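Local structure of choline dehydrogenase and related flavoproteins (Aspergillus oryzae, 3Q9T) at residues Phe269-Pro272 with Lys273-Leu277; Ile280-Thr283 with Arg284-Ser287; Val295-Arg298 with His299-Gln302; Arg553-Asn556 with Ser557-Val561. The protein oxidises formate with an 8-formyl-FAD cofactor, as a flavoenzyme of the glucose-methanol-choline oxidoreductase family. All coordinates share one frame; numbering follows the deposited sequence.

Contact 1 (Phe269-Pro272 with Lys273-Leu277); sequences FETP and KLLML. With FAY ([(2R,3S,4R,5R)-5-(6-amino-9H-purin-9-yl)-3,4-dihydroxytetrahydrofuran-2-yl]methyl (2R,3S,4S)-5-(8-formyl-7-methyl-2,4-dioxo-3,4-dihydrobenzo[g]pteridin-10(2H)-yl)-2,3,4-trihydroxypentyl dihydrogen diphosphate), chain D; ACT (acetate ion), chain G.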
loop_
_atom_site.group_PDB
_atom_site.type_symbol
_atom_site.label_atom_id
_atom_site.label_comp_id
_atom_site.label_asym_id
_atom_site.label_seq_id
_atom_site.Cartn_x
_atom_site.Cartn_y
_atom_site.Cartn_z
ATOM N N PHE A 269 18.059 -6.508 -6.945
ATOM C CA PHE A 269 16.833 -7.302 -6.975
ATOM C C PHE A 269 16.920 -8.546 -7.878
ATOM O O PHE A 269 16.426 -9.607 -7.501
ATOM C CB PHE A 269 15.618 -6.452 -7.366
ATOM C CG PHE A 269 15.403 -5.236 -6.495
ATOM C CD1 PHE A 269 15.153 -3.992 -7.073
ATOM C CD2 PHE A 269 15.422 -5.339 -5.110
ATOM C CE1 PHE A 269 14.956 -2.867 -6.280
ATOM C CE2 PHE A 269 15.237 -4.224 -4.303
ATOM C CZ PHE A 269 14.995 -2.989 -4.878
ATOM N N GLU A 270 17.512 -8.419 -9.068
ATOM C CA GLU A 270 17.467 -9.517 -10.047
ATOM C C GLU A 270 18.634 -10.472 -9.909
ATOM O O GLU A 270 18.527 -11.639 -10.299
ATOM C CB GLU A 270 17.402 -9.017 -11.497
ATOM C CG GLU A 270 16.143 -8.257 -11.856
ATOM C CD GLU A 270 14.943 -9.157 -12.174
ATOM O OE1 GLU A 270 15.112 -10.349 -12.519
ATOM O OE2 GLU A 270 13.813 -8.652 -12.084
ATOM N N THR A 271 19.755 -9.984 -9.387
ATOM C CA THR A 271 20.863 -10.877 -9.125
ATOM C C THR A 271 20.454 -12.035 -8.176
ATOM O O THR A 271 20.608 -13.202 -8.531
ATOM C CB THR A 271 22.081 -10.130 -8.574
ATOM O OG1 THR A 271 22.799 -9.535 -9.657
ATOM C CG2 THR A 271 22.993 -11.092 -7.822
ATOM N N PRO A 272 19.928 -11.722 -6.978
ATOM C CA PRO A 272 19.518 -12.849 -6.115
ATOM C C PRO A 272 18.424 -13.730 -6.736
ATOM O O PRO A 272 18.392 -14.937 -6.493
ATOM C CB PRO A 272 18.971 -12.160 -4.860
ATOM C CG PRO A 272 18.635 -10.748 -5.314
ATOM C CD PRO A 272 19.705 -10.418 -6.319
ATOM N N LYS A 273 17.529 -13.126 -7.506
ATOM C CA LYS A 273 16.486 -13.891 -8.166
ATOM C C LYS A 273 17.130 -14.921 -9.106
ATOM O O LYS A 273 16.862 -16.118 -9.005
ATOM C CB LYS A 273 15.532 -12.953 -8.919
ATOM C CG LYS A 273 14.443 -13.649 -9.683
ATOM C CD LYS A 273 13.642 -12.637 -10.467
ATOM C CE LYS A 273 13.261 -13.206 -11.816
ATOM N NZ LYS A 273 12.912 -12.143 -12.806
ATOM N N LEU A 274 18.011 -14.471 -9.989
ATOM C CA LEU A 274 18.604 -15.388 -10.964
ATOM C C LEU A 274 19.471 -16.453 -10.284
ATOM O O LEU A 274 19.512 -17.602 -10.735
ATOM C CB LEU A 274 19.386 -14.644 -12.048
ATOM C CG LEU A 274 19.794 -15.487 -13.276
ATOM C CD1 LEU A 274 18.592 -15.796 -14.146
ATOM C CD2 LEU A 274 20.901 -14.803 -14.112
ATOM N N LEU A 275 20.146 -16.095 -9.192
ATOM C CA LEU A 275 20.896 -17.106 -8.444
ATOM C C LEU A 275 19.927 -18.196 -7.996
ATOM O O LEU A 275 20.170 -19.381 -8.214
ATOM C CB LEU A 275 21.632 -16.517 -7.239
ATOM C CG LEU A 275 22.915 -15.717 -7.512
ATOM C CD1 LEU A 275 23.465 -15.127 -6.207
ATOM C CD2 LEU A 275 23.945 -16.604 -8.172
ATOM N N MET A 276 18.802 -17.789 -7.414
ATOM C CA MET A 276 17.839 -18.767 -6.924
ATOM C C MET A 276 17.270 -19.644 -8.037
ATOM O O MET A 276 17.192 -20.846 -7.874
ATOM C CB MET A 276 16.750 -18.105 -6.100
ATOM C CG MET A 276 17.290 -17.573 -4.786
ATOM S SD MET A 276 16.034 -16.887 -3.692
ATOM C CE MET A 276 15.638 -15.340 -4.497
ATOM N N LEU A 277 16.910 -19.047 -9.166
ATOM C CA LEU A 277 16.392 -19.795 -10.302
ATOM C C LEU A 277 17.427 -20.771 -10.831
ATOM O O LEU A 277 17.094 -21.713 -11.532
ATOM C CB LEU A 277 15.978 -18.840 -11.431
ATOM C CG LEU A 277 14.734 -17.972 -11.171
ATOM C CD1 LEU A 277 14.408 -17.105 -12.368
ATOM C CD2 LEU A 277 13.546 -18.837 -10.807
HETATM P P FAY D . 23.849 -1.927 -10.181
HETATM N N1 FAY D . 22.863 6.622 -6.558
HETATM C C2 FAY D . 23.677 7.752 -6.513
HETATM O O2 FAY D . 24.862 7.646 -6.220
HETATM N N3 FAY D . 23.320 8.875 -7.230
HETATM C C4 FAY D . 21.989 9.100 -7.479
HETATM O O4 FAY D . 21.582 10.275 -7.402
HETATM N N5 FAY D . 19.815 8.163 -7.783
HETATM C C6 FAY D . 17.812 7.264 -8.619
HETATM C C7 FAY D . 17.047 6.196 -9.055
HETATM C C8 FAY D . 17.568 4.900 -8.976
HETATM O O8 FAY D . 17.312 2.704 -9.751
HETATM C C9 FAY D . 18.898 4.714 -8.575
HETATM P PA FAY D . 21.837 -1.822 -12.168
HETATM C "C1'" FAY D . 21.567 4.199 -7.456
HETATM C C10 FAY D . 21.577 6.717 -7.035
HETATM N N10 FAY D . 20.894 5.574 -7.459
HETATM N N1A FAY D . 17.714 -10.288 -17.728
HETATM O O1A FAY D . 20.353 -1.721 -12.051
HETATM C C1B FAY D . 19.804 -5.768 -16.063
HETATM O O1P FAY D . 24.966 -2.225 -11.152
HETATM C "C2'" FAY D . 22.430 3.976 -8.719
HETATM O "O2'" FAY D . 21.693 4.407 -9.807
HETATM C C2A FAY D . 18.574 -9.452 -18.416
HETATM O O2A FAY D . 22.510 -0.533 -12.529
HETATM C C2B FAY D . 19.082 -4.454 -15.827
HETATM O O2B FAY D . 18.313 -4.030 -16.938
HETATM O O2P FAY D . 24.025 -2.708 -8.891
HETATM C "C3'" FAY D . 23.078 2.594 -9.059
HETATM O "O3'" FAY D . 23.056 2.226 -10.436
HETATM N N3A FAY D . 19.036 -8.284 -17.831
HETATM C C3B FAY D . 20.243 -3.517 -15.576
HETATM O O3B FAY D . 20.760 -3.102 -16.816
HETATM O O3P FAY D . 22.441 -2.396 -10.809
HETATM C "C4'" FAY D . 22.551 1.417 -8.276
HETATM O "O4'" FAY D . 22.587 1.815 -6.909
HETATM C C4A FAY D . 18.645 -7.965 -16.571
HETATM C C4B FAY D . 21.286 -4.402 -14.939
HETATM O O4B FAY D . 20.882 -5.742 -15.163
HETATM C C4X FAY D . 21.114 8.003 -7.372
HETATM C "C5'" FAY D . 23.405 0.152 -8.539
HETATM O "O5'" FAY D . 23.649 -0.330 -9.869
HETATM C C5A FAY D . 17.788 -8.799 -15.859
HETATM C C5B FAY D . 21.428 -4.111 -13.457
HETATM O O5B FAY D . 22.166 -2.922 -13.320
HETATM C C5X FAY D . 19.047 7.043 -8.018
HETATM C C6A FAY D . 17.310 -9.971 -16.442
HETATM N N6A FAY D . 16.408 -10.723 -15.797
HETATM N N7A FAY D . 17.577 -8.243 -14.648
HETATM C C7M FAY D . 15.606 6.456 -9.421
HETATM C C8A FAY D . 18.278 -7.093 -14.563
HETATM C C8M FAY D . 16.916 3.848 -9.787
HETATM C C9A FAY D . 19.638 5.769 -8.045
HETATM N N9A FAY D . 18.935 -6.907 -15.743
HETATM C C ACT G . 11.200 -9.355 -14.033
HETATM O O ACT G . 11.751 -9.117 -12.932
HETATM O OXT ACT G . 11.795 -10.195 -14.747
HETATM C CH3 ACT G . 9.912 -8.689 -14.463
#
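Glu270 and Lys273 form an i to i+3 salt bridge on helix 267-277, beside the adenine of the modified FAD in this GMC oxidoreductase. The two side chains run alongside each other. Lys273 NZ meets the syn lone pair of Glu270 OE1 at 2.9 Å, and the bend of the lysine chain at chi3 (142°) turns the ammonium toward that oxygen. A long, flexible cation suits this place because NZ also serves the backbone oxygens of Pro440 and Gln442; a weak bond to an acetate ion is doubtful, because the placing of the ion is uncertain. The other carboxylate oxygen of the glutamate, OE2, is hydrogen-bonded to Tyr67 OH. Between backbone and carboxylate, the glutamate lays its methylene groups on the cofactor, with CG 3.1 Å from the adenine N7A. Thr271 is likewise well served: its OG1 has Asp542 OD2 and Gln266 N as partners. In the backbone, Leu274 N reaches Glu270 O at 2.9 Å and Leu275 N reaches Thr271 O at 3.0 Å. Pro272 brings no amide hydrogen, so its N makes no bond to the preceding turn and the helix kinks there. Its carbonyl still accepts Met276 N at 3.0 Å. The methionine chain, bent at chi3 (-74°), curls back over the same oxygen, placing CE 3.4 Å from Pro272 O.

Contact 2 (Ile280-Thr283 with Arg284-Ser287); sequences IGPT and RELS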
loop_
_atom_site.group_PDB
_atom_site.type_symbol
_atom_site.label_atom_id
_atom_site.label_comp_id
_atom_site.label_asym_id
_atom_site.label_seq_id
_atom_site.Cartn_x
_atom_site.Cartn_y
_atom_site.Cartn_z
ATOM N N ILE A 280 20.860 -21.711 -6.587
ATOM C CA ILE A 280 21.728 -21.215 -5.523
ATOM C C ILE A 280 20.956 -20.265 -4.629
ATOM O O ILE A 280 20.644 -19.156 -5.035
ATOM C CB ILE A 280 22.947 -20.456 -6.087
ATOM C CG1 ILE A 280 23.708 -21.324 -7.093
ATOM C CG2 ILE A 280 23.858 -20.009 -4.942
ATOM C CD1 ILE A 280 24.472 -20.529 -8.116
ATOM N N GLY A 281 20.667 -20.699 -3.410
ATOM C CA GLY A 281 19.905 -19.896 -2.473
ATOM C C GLY A 281 19.423 -20.736 -1.313
ATOM O O GLY A 281 19.907 -21.852 -1.101
ATOM N N PRO A 282 18.478 -20.204 -0.533
ATOM C CA PRO A 282 17.997 -20.926 0.657
ATOM C C PRO A 282 17.173 -22.123 0.213
ATOM O O PRO A 282 16.188 -21.941 -0.510
ATOM C CB PRO A 282 17.106 -19.894 1.385
ATOM C CG PRO A 282 17.417 -18.567 0.725
ATOM C CD PRO A 282 17.848 -18.888 -0.687
ATOM N N THR A 283 17.558 -23.315 0.662
ATOM C CA THR A 283 17.048 -24.552 0.084
ATOM C C THR A 283 15.526 -24.679 0.237
ATOM O O THR A 283 14.842 -25.116 -0.683
ATOM C CB THR A 283 17.789 -25.797 0.654
ATOM O OG1 THR A 283 17.437 -26.966 -0.100
ATOM C CG2 THR A 283 17.460 -25.998 2.130
ATOM N N ARG A 284 15.006 -24.251 1.384
ATOM C CA ARG A 284 13.571 -24.313 1.648
ATOM C C ARG A 284 12.819 -23.413 0.658
ATOM O O ARG A 284 11.751 -23.771 0.164
ATOM C CB ARG A 284 13.297 -23.897 3.100
ATOM C CG ARG A 284 11.990 -24.374 3.707
ATOM C CD ARG A 284 11.799 -23.779 5.116
ATOM N NE ARG A 284 13.033 -23.833 5.906
ATOM C CZ ARG A 284 13.489 -24.923 6.521
ATOM N NH1 ARG A 284 12.815 -26.066 6.447
ATOM N NH2 ARG A 284 14.622 -24.879 7.211
ATOM N N GLU A 285 13.398 -22.258 0.337
ATOM C CA GLU A 285 12.771 -21.334 -0.601
ATOM C C GLU A 285 12.805 -21.860 -2.043
ATOM O O GLU A 285 11.844 -21.688 -2.780
ATOM C CB GLU A 285 13.409 -19.949 -0.503
ATOM C CG GLU A 285 12.901 -18.939 -1.525
ATOM C CD GLU A 285 13.456 -17.530 -1.321
ATOM O OE1 GLU A 285 14.417 -17.343 -0.532
ATOM O OE2 GLU A 285 12.918 -16.599 -1.960
ATOM N N LEU A 286 13.904 -22.495 -2.445
ATOM C CA LEU A 286 13.959 -23.161 -3.755
ATOM C C LEU A 286 12.911 -24.289 -3.889
ATOM O O LEU A 286 12.096 -24.271 -4.814
ATOM C CB LEU A 286 15.367 -23.695 -4.060
ATOM C CG LEU A 286 16.405 -22.702 -4.623
ATOM C CD1 LEU A 286 16.223 -21.317 -4.028
ATOM C CD2 LEU A 286 17.850 -23.187 -4.401
ATOM N N SER A 287 12.940 -25.259 -2.971
ATOM C CA SER A 287 12.004 -26.383 -3.000
ATOM C C SER A 287 10.575 -25.892 -3.146
ATOM O O SER A 287 9.811 -26.436 -3.938
ATOM C CB SER A 287 12.109 -27.250 -1.736
ATOM O OG SER A 287 13.427 -27.693 -1.550
HETATM O O HOH W 1 14.695 -27.976 0.724
#
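The Pro282 ring and the Glu285 side chain lie side by side and point the same way. With CG of the glutamate opposite its own backbone N (chi1 175°) and the chain extended beyond it, the carboxylate is carried along the proline ring, and OE1 comes to 3.5 Å from Pro282 CG. The other oxygen, OE2, is taken by Leu435 N, which anchors the carboxylate from beyond the turn. Leu286 takes a different course. It projects back toward residues 280-283, where CD1 lies 3.6 Å from Pro282 O and CD2 lies 3.9 Å from Gly281 N, so its branches fill the angle between the strand and the first helical turn. Gly281, without a side chain, lets Leu286 come close to the strand backbone. Thr283 and Ser287, one turn apart, present their hydroxyls to a shared water, 3.0 Å from Thr283 OG1 and 2.6 Å from Ser287 OG. Small hydroxyl residues fit this more open side, and the threonine OG1 is bonded to Thr293 OG1 as well.

Pro282 at the N-cap has its phi fixed by the ring (-71°) and offers its carbonyl to the first turn, accepting Leu286 N at 3.0 Å and, weakly, Glu285 N. Asp296 OD2 accepts from Thr283 N, while Ser287 N bonds to Thr283 O at 3.0 Å. Met276 of helix 267-277 packs against Pro282, Glu285 and Leu286. The whole is the strand-to-helix junction of a small beta-alpha-beta unit, in which helix 283-287 leads from strand 280-281 to its parallel partner 295-296.

Contact 3 (Val295-Arg298 with His299-Gln302); sequences VDSR and HVGQ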
loop_
_atom_site.group_PDB
_atom_site.type_symbol
_atom_site.label_atom_id
_atom_site.label_comp_id
_atom_site.label_asym_id
_atom_site.label_seq_id
_atom_site.Cartn_x
_atom_site.Cartn_y
_atom_site.Cartn_z
ATOM N N VAL A 295 23.399 -25.330 -4.359
ATOM C CA VAL A 295 24.113 -24.853 -3.183
ATOM C C VAL A 295 23.132 -24.237 -2.203
ATOM O O VAL A 295 22.429 -23.304 -2.542
ATOM C CB VAL A 295 25.171 -23.779 -3.566
ATOM C CG1 VAL A 295 25.802 -23.163 -2.315
ATOM C CG2 VAL A 295 26.234 -24.372 -4.483
ATOM N N ASP A 296 23.078 -24.756 -0.985
ATOM C CA ASP A 296 22.237 -24.148 0.029
ATOM C C ASP A 296 22.929 -22.878 0.547
ATOM O O ASP A 296 23.787 -22.942 1.430
ATOM C CB ASP A 296 21.931 -25.139 1.162
ATOM C CG ASP A 296 20.981 -24.562 2.210
ATOM O OD1 ASP A 296 20.985 -25.041 3.362
ATOM O OD2 ASP A 296 20.226 -23.621 1.887
ATOM N N SER A 297 22.564 -21.735 -0.036
ATOM C CA SER A 297 23.170 -20.453 0.303
ATOM C C SER A 297 22.116 -19.576 0.982
ATOM O O SER A 297 21.377 -18.837 0.324
ATOM C CB SER A 297 23.717 -19.792 -0.968
ATOM O OG SER A 297 24.548 -18.689 -0.660
ATOM N N ARG A 298 22.064 -19.659 2.305
ATOM C CA ARG A 298 21.010 -19.035 3.119
ATOM C C ARG A 298 20.850 -17.532 2.920
ATOM O O ARG A 298 19.771 -16.983 3.123
ATOM C CB ARG A 298 21.259 -19.280 4.613
ATOM C CG ARG A 298 21.405 -20.736 5.028
ATOM C CD ARG A 298 21.096 -20.906 6.526
ATOM N NE ARG A 298 22.261 -20.941 7.419
ATOM C CZ ARG A 298 23.387 -20.246 7.268
ATOM N NH1 ARG A 298 23.560 -19.424 6.249
ATOM N NH2 ARG A 298 24.353 -20.370 8.159
ATOM N N HIS A 299 21.937 -16.862 2.555
ATOM C CA HIS A 299 21.938 -15.407 2.539
ATOM C C HIS A 299 21.446 -14.799 1.227
ATOM O O HIS A 299 21.313 -13.580 1.114
ATOM C CB HIS A 299 23.340 -14.873 2.906
ATOM C CG HIS A 299 23.659 -14.981 4.364
ATOM N ND1 HIS A 299 23.254 -14.038 5.289
ATOM C CD2 HIS A 299 24.318 -15.934 5.064
ATOM C CE1 HIS A 299 23.658 -14.404 6.492
ATOM N NE2 HIS A 299 24.310 -15.547 6.383
ATOM N N VAL A 300 21.195 -15.641 0.226
ATOM C CA VAL A 300 20.806 -15.134 -1.082
ATOM C C VAL A 300 19.438 -14.449 -1.019
ATOM O O VAL A 300 18.445 -15.061 -0.625
ATOM C CB VAL A 300 20.784 -16.248 -2.146
ATOM C CG1 VAL A 300 20.192 -15.714 -3.461
ATOM C CG2 VAL A 300 22.192 -16.813 -2.367
ATOM N N GLY A 301 19.383 -13.180 -1.411
ATOM C CA GLY A 301 18.146 -12.415 -1.304
ATOM C C GLY A 301 17.916 -11.830 0.092
ATOM O O GLY A 301 17.082 -10.949 0.256
ATOM N N GLN A 302 18.629 -12.340 1.100
ATOM C CA GLN A 302 18.540 -11.789 2.457
ATOM C C GLN A 302 19.408 -10.544 2.625
ATOM O O GLN A 302 20.200 -10.214 1.741
ATOM C CB GLN A 302 18.923 -12.854 3.487
ATOM C CG GLN A 302 18.036 -14.080 3.410
ATOM C CD GLN A 302 16.561 -13.750 3.625
ATOM O OE1 GLN A 302 16.181 -13.181 4.650
ATOM N NE2 GLN A 302 15.728 -14.097 2.649
HETATM O O HOH W 2 24.734 -17.475 1.815
#
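His299 meets Arg298 through its ring, CD2 lying 3.8 Å from Arg298 NH1 with guanidinium and imidazole nearly perpendicular (88°). The arginine has two conformers, so this approach holds for the one described. From CB, chi1 (-75°) sets CG and the ring beside the residue's own backbone N. Beyond CG the ring splits two ways. On one side ND1 is hydrogen-bonded to Asn303 ND2; on the other, past CD2, NE2 bonds to Asp522 O. An imidazole that accepts at ND1 and donates at NE2 would fit both partners. In the same arginine conformer, NH2 forms a salt bridge with the Asp522 carboxylate.

The backbone underneath makes two overlapping beta turns, type I from Ser297 to Val300 and type II from His299 to Gln302. The first is closed by Val300 N on Ser297 O at 3.2 Å, with the donor well above the carbonyl plane. The second is closed by Gln302 N on His299 O at 3.0 Å, and Gly301 readily takes its positive phi (83°). Water 2 bridges the start of the bend, donating to Ser297 OG (2.8 Å) and accepting from His299 N. Val300 CG2 packs 3.5 Å from Ser297 OG, and the valine side chain also touches Pro272, Leu275 and Met276 of helix 267-277. Gln302, whose NE2 binds Glu432, rests its CG on Arg298 O.

Contact 4 (Arg553-Asn556 with Ser557-Val561); sequences RIQN and SVYAV. With FAY ([(2R,3S,4R,5R)-5-(6-amino-9H-purin-9-yl)-3,4-dihydroxytetrahydrofuran-2-yl]methyl (2R,3S,4S)-5-(8-formyl-7-methyl-2,4-dioxo-3,4-dihydrobenzo[g]pteridin-10(2H)-yl)-2,3,4-trihydroxypentyl dihydrogen diphosphate), chain D.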
loop_
_atom_site.group_PDB
_atom_site.type_symbol
_atom_site.label_atom_id
_atom_site.label_comp_id
_atom_site.label_asym_id
_atom_site.label_seq_id
_atom_site.Cartn_x
_atom_site.Cartn_y
_atom_site.Cartn_z
ATOM N N ARG A 553 24.039 8.621 -1.080
ATOM C CA ARG A 553 23.723 8.078 -2.400
ATOM C C ARG A 553 24.865 7.182 -2.913
ATOM O O ARG A 553 26.031 7.557 -2.874
ATOM C CB ARG A 553 23.444 9.232 -3.369
ATOM C CG ARG A 553 22.238 10.058 -2.938
ATOM C CD ARG A 553 21.845 11.105 -3.968
ATOM N NE ARG A 553 20.602 11.797 -3.605
ATOM C CZ ARG A 553 19.839 12.453 -4.471
ATOM N NH1 ARG A 553 20.200 12.503 -5.747
ATOM N NH2 ARG A 553 18.721 13.061 -4.073
ATOM N N ILE A 554 24.524 6.009 -3.421
ATOM C CA ILE A 554 25.500 4.917 -3.450
ATOM C C ILE A 554 26.193 4.592 -4.770
ATOM O O ILE A 554 27.002 3.677 -4.799
ATOM C CB ILE A 554 24.839 3.608 -2.954
ATOM C CG1 ILE A 554 23.759 3.169 -3.960
ATOM C CG2 ILE A 554 24.252 3.823 -1.557
ATOM C CD1 ILE A 554 23.167 1.786 -3.714
ATOM N N GLN A 555 25.902 5.318 -5.848
ATOM C CA GLN A 555 26.440 4.923 -7.151
ATOM C C GLN A 555 27.973 4.876 -7.171
ATOM O O GLN A 555 28.549 4.035 -7.846
ATOM C CB GLN A 555 25.884 5.778 -8.315
ATOM C CG GLN A 555 26.607 7.100 -8.568
ATOM C CD GLN A 555 26.143 7.796 -9.874
ATOM O OE1 GLN A 555 25.970 7.159 -10.919
ATOM N NE2 GLN A 555 25.939 9.094 -9.802
ATOM N N ASN A 556 28.624 5.764 -6.427
ATOM C CA ASN A 556 30.089 5.793 -6.360
ATOM C C ASN A 556 30.622 4.454 -5.830
ATOM O O ASN A 556 31.520 3.856 -6.432
ATOM C CB ASN A 556 30.548 6.989 -5.504
ATOM C CG ASN A 556 32.068 7.237 -5.556
ATOM O OD1 ASN A 556 32.564 8.098 -4.838
ATOM N ND2 ASN A 556 32.799 6.487 -6.390
ATOM N N SER A 557 30.046 3.950 -4.739
ATOM C CA SER A 557 30.469 2.649 -4.196
ATOM C C SER A 557 30.197 1.478 -5.168
ATOM O O SER A 557 30.936 0.482 -5.190
ATOM C CB SER A 557 29.808 2.375 -2.845
ATOM O OG SER A 557 28.385 2.294 -2.976
ATOM N N VAL A 558 29.148 1.598 -5.975
ATOM C CA VAL A 558 28.816 0.531 -6.914
ATOM C C VAL A 558 29.835 0.442 -8.055
ATOM O O VAL A 558 30.284 -0.643 -8.421
ATOM C CB VAL A 558 27.379 0.677 -7.459
ATOM C CG1 VAL A 558 27.058 -0.451 -8.437
ATOM C CG2 VAL A 558 26.386 0.697 -6.302
ATOM N N TYR A 559 30.191 1.582 -8.630
ATOM C CA TYR A 559 31.291 1.614 -9.583
ATOM C C TYR A 559 32.554 1.097 -8.908
ATOM O O TYR A 559 33.278 0.302 -9.481
ATOM C CB TYR A 559 31.533 3.024 -10.105
ATOM C CG TYR A 559 30.597 3.474 -11.208
ATOM C CD1 TYR A 559 30.792 3.061 -12.521
ATOM C CD2 TYR A 559 29.535 4.343 -10.942
ATOM C CE1 TYR A 559 29.943 3.481 -13.539
ATOM C CE2 TYR A 559 28.689 4.783 -11.963
ATOM C CZ TYR A 559 28.899 4.344 -13.256
ATOM O OH TYR A 559 28.075 4.775 -14.271
ATOM N N ALA A 560 32.823 1.536 -7.684
ATOM C CA ALA A 560 34.003 1.027 -6.965
ATOM C C ALA A 560 34.021 -0.505 -6.940
ATOM O O ALA A 560 35.071 -1.130 -7.143
ATOM C CB ALA A 560 34.053 1.566 -5.544
ATOM N N VAL A 561 32.859 -1.099 -6.665
ATOM C CA VAL A 561 32.741 -2.550 -6.603
ATOM C C VAL A 561 33.120 -3.196 -7.945
ATOM O O VAL A 561 33.852 -4.191 -7.986
ATOM C CB VAL A 561 31.325 -2.996 -6.173
ATOM C CG1 VAL A 561 31.053 -4.413 -6.653
ATOM C CG2 VAL A 561 31.166 -2.882 -4.634
HETATM P P FAY D . 23.849 -1.927 -10.181
HETATM N N1 FAY D . 22.863 6.622 -6.558
HETATM C C2 FAY D . 23.677 7.752 -6.513
HETATM O O2 FAY D . 24.862 7.646 -6.220
HETATM N N3 FAY D . 23.320 8.875 -7.230
HETATM C C4 FAY D . 21.989 9.100 -7.479
HETATM O O4 FAY D . 21.582 10.275 -7.402
HETATM N N5 FAY D . 19.815 8.163 -7.783
HETATM C C6 FAY D . 17.812 7.264 -8.619
HETATM C C7 FAY D . 17.047 6.196 -9.055
HETATM C C8 FAY D . 17.568 4.900 -8.976
HETATM O O8 FAY D . 17.312 2.704 -9.751
HETATM C C9 FAY D . 18.898 4.714 -8.575
HETATM P PA FAY D . 21.837 -1.822 -12.168
HETATM C "C1'" FAY D . 21.567 4.199 -7.456
HETATM C C10 FAY D . 21.577 6.717 -7.035
HETATM N N10 FAY D . 20.894 5.574 -7.459
HETATM N N1A FAY D . 17.714 -10.288 -17.728
HETATM O O1A FAY D . 20.353 -1.721 -12.051
HETATM C C1B FAY D . 19.804 -5.768 -16.063
HETATM O O1P FAY D . 24.966 -2.225 -11.152
HETATM C "C2'" FAY D . 22.430 3.976 -8.719
HETATM O "O2'" FAY D . 21.693 4.407 -9.807
HETATM C C2A FAY D . 18.574 -9.452 -18.416
HETATM O O2A FAY D . 22.510 -0.533 -12.529
HETATM C C2B FAY D . 19.082 -4.454 -15.827
HETATM O O2B FAY D . 18.313 -4.030 -16.938
HETATM O O2P FAY D . 24.025 -2.708 -8.891
HETATM C "C3'" FAY D . 23.078 2.594 -9.059
HETATM O "O3'" FAY D . 23.056 2.226 -10.436
HETATM N N3A FAY D . 19.036 -8.284 -17.831
HETATM C C3B FAY D . 20.243 -3.517 -15.576
HETATM O O3B FAY D . 20.760 -3.102 -16.816
HETATM O O3P FAY D . 22.441 -2.396 -10.809
HETATM C "C4'" FAY D . 22.551 1.417 -8.276
HETATM O "O4'" FAY D . 22.587 1.815 -6.909
HETATM C C4A FAY D . 18.645 -7.965 -16.571
HETATM C C4B FAY D . 21.286 -4.402 -14.939
HETATM O O4B FAY D . 20.882 -5.742 -15.163
HETATM C C4X FAY D . 21.114 8.003 -7.372
HETATM C "C5'" FAY D . 23.405 0.152 -8.539
HETATM O "O5'" FAY D . 23.649 -0.330 -9.869
HETATM C C5A FAY D . 17.788 -8.799 -15.859
HETATM C C5B FAY D . 21.428 -4.111 -13.457
HETATM O O5B FAY D . 22.166 -2.922 -13.320
HETATM C C5X FAY D . 19.047 7.043 -8.018
HETATM C C6A FAY D . 17.310 -9.971 -16.442
HETATM N N6A FAY D . 16.408 -10.723 -15.797
HETATM N N7A FAY D . 17.577 -8.243 -14.648
HETATM C C7M FAY D . 15.606 6.456 -9.421
HETATM C C8A FAY D . 18.278 -7.093 -14.563
HETATM C C8M FAY D . 16.916 3.848 -9.787
HETATM C C9A FAY D . 19.638 5.769 -8.045
HETATM N N9A FAY D . 18.935 -6.907 -15.743
HETATM O O HOH W 3 26.591 7.079 -13.797
#
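Ile554 O is gripped by two donors, Ser557 OG at 2.7 Å and Val558 N at 3.2 Å, both in the plane of the carbonyl. The serine hydroxyl arrives on a lone pair, with chi1 (63°) folding OG back between its own N and carbonyl carbon. A short hydroxyl side chain is right for this, since it can satisfy a buried oxygen one turn back. Ile554 itself lays CD1 4.3 Å from Val558 CG2, and both residues border the ribityl chain of the cofactor.

This is the first turn of helix 555-572, whose N-terminal end faces the flavin. Gln555 N donates to the cofactor O2 at 2.6 Å, an arrangement that in flavoproteins is thought to stabilise negative charge on the N1-C2 region of the reduced ring. Just before the helix, Arg553 reaches out with its extended chain and NH1 bonds to the flavin O4 at 3.1 Å, while NH2 forms a salt bridge with Asp395. His510 touches it, and the two are probably the catalytic His-Arg pair of this enzyme.

Gln555 and Tyr559 run alongside each other, their amide and ring planes 42° apart. OE1 of the glutamine lies in plane at the ring edge, 3.8 Å from Tyr559 CE2. Water 3 is hydrogen-bonded both to that OE1 and, at 2.8 Å, to Tyr559 OH. The amide is secured further by Thr100 O on NE2 and Asn97 ND2 on OE1.

In the fold
Along the chain the contacts follow one another as 1, 2, 3 and 4, but in space they form a cluster of three and one apart. Helix 267-277 of contact 1 is followed in the chain by strand 280-281 of contact 2, and that strand pairs in parallel with strand 295-296 of contact 3. The centres lie about 11 Å (1 and 2), about 10 Å (1 and 3) and about 7 Å (2 and 3) apart, and all three pairs touch. Contact 4, on helix 555-572, has its centre about 20 Å from that of contact 1. The cofactor joins these two: 269-277 meets its adenine and 553-561 its flavin end, so widely separated parts of the sequence share one FAD site.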